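PDB 2R1J: repressor protein C2 from Enterobacteria phage P22, which binds the OR and OL operators of the phage, shutting off lytic genes and so maintaining lysogeny, here seen as its DNA-binding domain. Local coordinates for residues 33-36 / 37-41. Sequence-based numbering, arbitrary orientation.
Sequences VAIS and QWERS. With nucleotides of chain B; nucleotides of chain A.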
loop_
_atom_site.group_PDB
_atom_site.type_symbol
_atom_site.label_atom_id
_atom_site.label_comp_id
_atom_site.label_asym_id
_atom_site.label_seq_id
_atom_site.Cartn_x
_atom_site.Cartn_y
_atom_site.Cartn_z
ATOM N N VAL C 33 2.497 -7.447 -17.146
ATOM C CA VAL C 33 2.189 -6.100 -17.615
ATOM C C VAL C 33 2.061 -5.115 -16.418
ATOM O O VAL C 33 2.523 -3.971 -16.486
ATOM C CB VAL C 33 0.892 -6.092 -18.471
ATOM C CG1 VAL C 33 0.592 -4.665 -18.952
ATOM C CG2 VAL C 33 1.066 -7.017 -19.676
ATOM N N ALA C 34 1.444 -5.545 -15.320
ATOM C CA ALA C 34 1.333 -4.675 -14.166
ATOM C C ALA C 34 2.732 -4.296 -13.668
ATOM O O ALA C 34 2.999 -3.156 -13.299
ATOM C CB ALA C 34 0.554 -5.368 -13.055
ATOM N N ILE C 35 3.650 -5.263 -13.655
ATOM C CA ILE C 35 5.007 -4.949 -13.200
ATOM C C ILE C 35 5.604 -3.886 -14.130
ATOM O O ILE C 35 6.231 -2.919 -13.665
ATOM C CB ILE C 35 5.920 -6.210 -13.212
ATOM C CG1 ILE C 35 5.360 -7.276 -12.272
ATOM C CG2 ILE C 35 7.346 -5.809 -12.770
ATOM C CD1 ILE C 35 5.188 -6.835 -10.838
ATOM N N SER C 36 5.413 -4.065 -15.431
ATOM C CA SER C 36 5.909 -3.119 -16.432
ATOM C C SER C 36 5.337 -1.730 -16.218
ATOM O O SER C 36 6.038 -0.725 -16.316
ATOM C CB SER C 36 5.581 -3.618 -17.843
ATOM O OG SER C 36 5.851 -2.621 -18.806
ATOM N N GLN C 37 4.052 -1.674 -15.868
ATOM C CA GLN C 37 3.414 -0.390 -15.638
ATOM C C GLN C 37 3.978 0.297 -14.390
ATOM O O GLN C 37 4.189 1.498 -14.406
ATOM C CB GLN C 37 1.896 -0.590 -15.542
ATOM C CG GLN C 37 1.261 -1.075 -16.809
ATOM C CD GLN C 37 -0.155 -1.609 -16.587
ATOM O OE1 GLN C 37 -0.495 -2.061 -15.487
ATOM N NE2 GLN C 37 -0.969 -1.581 -17.637
ATOM N N TRP C 38 4.218 -0.450 -13.315
ATOM C CA TRP C 38 4.778 0.138 -12.111
ATOM C C TRP C 38 6.200 0.634 -12.373
ATOM O O TRP C 38 6.575 1.723 -11.928
ATOM C CB TRP C 38 4.848 -0.863 -10.961
ATOM C CG TRP C 38 3.506 -1.394 -10.564
ATOM C CD1 TRP C 38 2.280 -0.838 -10.849
ATOM C CD2 TRP C 38 3.255 -2.585 -9.836
ATOM N NE1 TRP C 38 1.272 -1.639 -10.344
ATOM C CE2 TRP C 38 1.841 -2.718 -9.715
ATOM C CE3 TRP C 38 4.079 -3.561 -9.272
ATOM C CZ2 TRP C 38 1.242 -3.796 -9.056
ATOM C CZ3 TRP C 38 3.490 -4.643 -8.616
ATOM C CH2 TRP C 38 2.080 -4.755 -8.510
ATOM N N GLU C 39 6.982 -0.158 -13.102
ATOM C CA GLU C 39 8.383 0.238 -13.337
ATOM C C GLU C 39 8.519 1.497 -14.172
ATOM O O GLU C 39 9.443 2.285 -13.950
ATOM C CB GLU C 39 9.186 -0.910 -13.983
ATOM C CG GLU C 39 9.188 -2.140 -13.118
ATOM C CD GLU C 39 10.193 -3.207 -13.535
ATOM O OE1 GLU C 39 10.561 -3.251 -14.717
ATOM O OE2 GLU C 39 10.564 -4.005 -12.660
ATOM N N ARG C 40 7.607 1.685 -15.116
ATOM C CA ARG C 40 7.626 2.846 -15.992
ATOM C C ARG C 40 6.803 4.008 -15.426
ATOM O O ARG C 40 6.628 5.045 -16.073
ATOM C CB ARG C 40 7.116 2.464 -17.375
ATOM C CG ARG C 40 8.067 1.547 -18.155
ATOM C CD ARG C 40 7.505 1.160 -19.491
ATOM N NE ARG C 40 6.368 0.270 -19.323
ATOM C CZ ARG C 40 5.099 0.665 -19.356
ATOM N NH1 ARG C 40 4.808 1.942 -19.574
ATOM N NH2 ARG C 40 4.133 -0.211 -19.127
ATOM N N SER C 41 6.311 3.822 -14.215
ATOM C CA SER C 41 5.514 4.857 -13.554
ATOM C C SER C 41 4.193 5.181 -14.285
ATOM O O SER C 41 3.654 6.295 -14.155
ATOM C CB SER C 41 6.360 6.121 -13.375
ATOM O OG SER C 41 7.369 5.897 -12.398
ATOM P P DT B 4 9.416 -2.310 -20.222
ATOM O OP1 DT B 4 10.395 -1.221 -20.009
ATOM O OP2 DT B 4 8.640 -2.810 -19.045
ATOM O "O5'" DT B 4 8.438 -1.826 -21.375
ATOM C "C5'" DT B 4 8.978 -1.513 -22.661
ATOM C "C4'" DT B 4 7.886 -1.189 -23.652
ATOM O "O4'" DT B 4 7.130 -2.370 -23.984
ATOM C "C3'" DT B 4 6.867 -0.129 -23.234
ATOM O "O3'" DT B 4 6.665 0.710 -24.370
ATOM C "C2'" DT B 4 5.616 -0.940 -22.928
ATOM C "C1'" DT B 4 5.733 -2.085 -23.914
ATOM N N1 DT B 4 5.061 -3.346 -23.557
ATOM C C2 DT B 4 4.222 -3.936 -24.490
ATOM O O2 DT B 4 3.894 -3.403 -25.536
ATOM N N3 DT B 4 3.769 -5.180 -24.146
ATOM C C4 DT B 4 4.039 -5.869 -22.983
ATOM O O4 DT B 4 3.609 -7.000 -22.837
ATOM C C5 DT B 4 4.853 -5.167 -22.016
ATOM C C7 DT B 4 5.138 -5.818 -20.704
ATOM C C6 DT B 4 5.318 -3.949 -22.344
ATOM P P DC A 13 -2.443 -2.180 -9.331
ATOM O OP1 DC A 13 -1.921 -2.560 -8.019
ATOM O OP2 DC A 13 -1.527 -1.934 -10.467
ATOM O "O5'" DC A 13 -3.364 -3.391 -9.754
ATOM C "C5'" DC A 13 -3.065 -4.186 -10.889
ATOM C "C4'" DC A 13 -4.354 -4.621 -11.544
ATOM O "O4'" DC A 13 -4.945 -3.443 -12.166
ATOM C "C3'" DC A 13 -4.099 -5.595 -12.694
ATOM O "O3'" DC A 13 -4.275 -6.943 -12.329
ATOM C "C2'" DC A 13 -5.078 -5.188 -13.780
ATOM C "C1'" DC A 13 -5.595 -3.810 -13.383
ATOM N N1 DC A 13 -5.238 -2.820 -14.423
ATOM C C2 DC A 13 -6.097 -2.672 -15.517
ATOM O O2 DC A 13 -7.049 -3.432 -15.608
ATOM N N3 DC A 13 -5.842 -1.732 -16.450
ATOM C C4 DC A 13 -4.752 -0.969 -16.353
ATOM N N4 DC A 13 -4.561 -0.019 -17.286
ATOM C C5 DC A 13 -3.819 -1.134 -15.283
ATOM C C6 DC A 13 -4.107 -2.054 -14.338
ATOM P P DT A 15 -5.411 -12.168 -17.562
ATOM O OP1 DT A 15 -5.947 -13.491 -17.162
ATOM O OP2 DT A 15 -3.979 -11.856 -17.343
ATOM O "O5'" DT A 15 -5.684 -11.897 -19.105
ATOM C "C5'" DT A 15 -7.010 -11.790 -19.602
ATOM C "C4'" DT A 15 -6.995 -11.356 -21.049
ATOM O "O4'" DT A 15 -6.534 -9.988 -21.145
ATOM C "C3'" DT A 15 -6.112 -12.168 -22.000
ATOM O "O3'" DT A 15 -6.798 -12.279 -23.256
ATOM C "C2'" DT A 15 -4.873 -11.305 -22.152
ATOM C "C1'" DT A 15 -5.453 -9.901 -22.062
ATOM N N1 DT A 15 -4.535 -8.872 -21.553
ATOM C C2 DT A 15 -4.468 -7.677 -22.226
ATOM O O2 DT A 15 -5.078 -7.446 -23.256
ATOM N N3 DT A 15 -3.644 -6.749 -21.653
ATOM C C4 DT A 15 -2.880 -6.902 -20.523
ATOM O O4 DT A 15 -2.183 -5.968 -20.138
ATOM C C5 DT A 15 -2.967 -8.189 -19.885
ATOM C C7 DT A 15 -2.141 -8.458 -18.669
ATOM C C6 DT A 15 -3.784 -9.102 -20.421
#
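Over one face of the Trp38 indole sits Ala34 O, 3.3 Å above the ring plane and displaced from the ring centre, while Ile35 CD1 approaches obliquely, 3.6 Å from Trp38 CZ3. At the edge of the indole, Trp38 NE1 donates to OP2 of DC13 of chain A (2.8 Å, 155°). Tryptophan suits this place because its broad apolar ring packs against Leu53 and Ile10 while its indole N-H bonds the DNA phosphate. The Arg40 guanidinium has C2' of DT4 of chain B over one face and Ser36 O over the opposite one.

Helix 32-39 is the recognition helix of the helix-turn-helix, ending in a Schellman motif at Ser41. Just before that end, the arginine chain bends at chi3 (-69°), and NE and NH2 of Arg40 both donate to Ser36 OG, 3.0 Å from each; the oxygen lies in the guanidinium plane. NH2 also forms a salt bridge with Glu42. A chi1 of 170° swings Ser36 OG away from the backbone N and out to the DNA, where it donates a hydrogen bond to OP2 of DT4 of chain B, 2.8 Å away, so one small hydroxyl links arginine and phosphate.

Between the two phosphate contacts, Val33 offers compact methyls to DT15 of chain A, CG2 packing on the thymine methyl C7 at 3.7 Å, and Gln37 is long enough for NE2 to reach a thymine O4. Glu39 lays its carboxylate near Ile35 CG2 and pairs through it with Arg14 and Arg11 of helix 6-17.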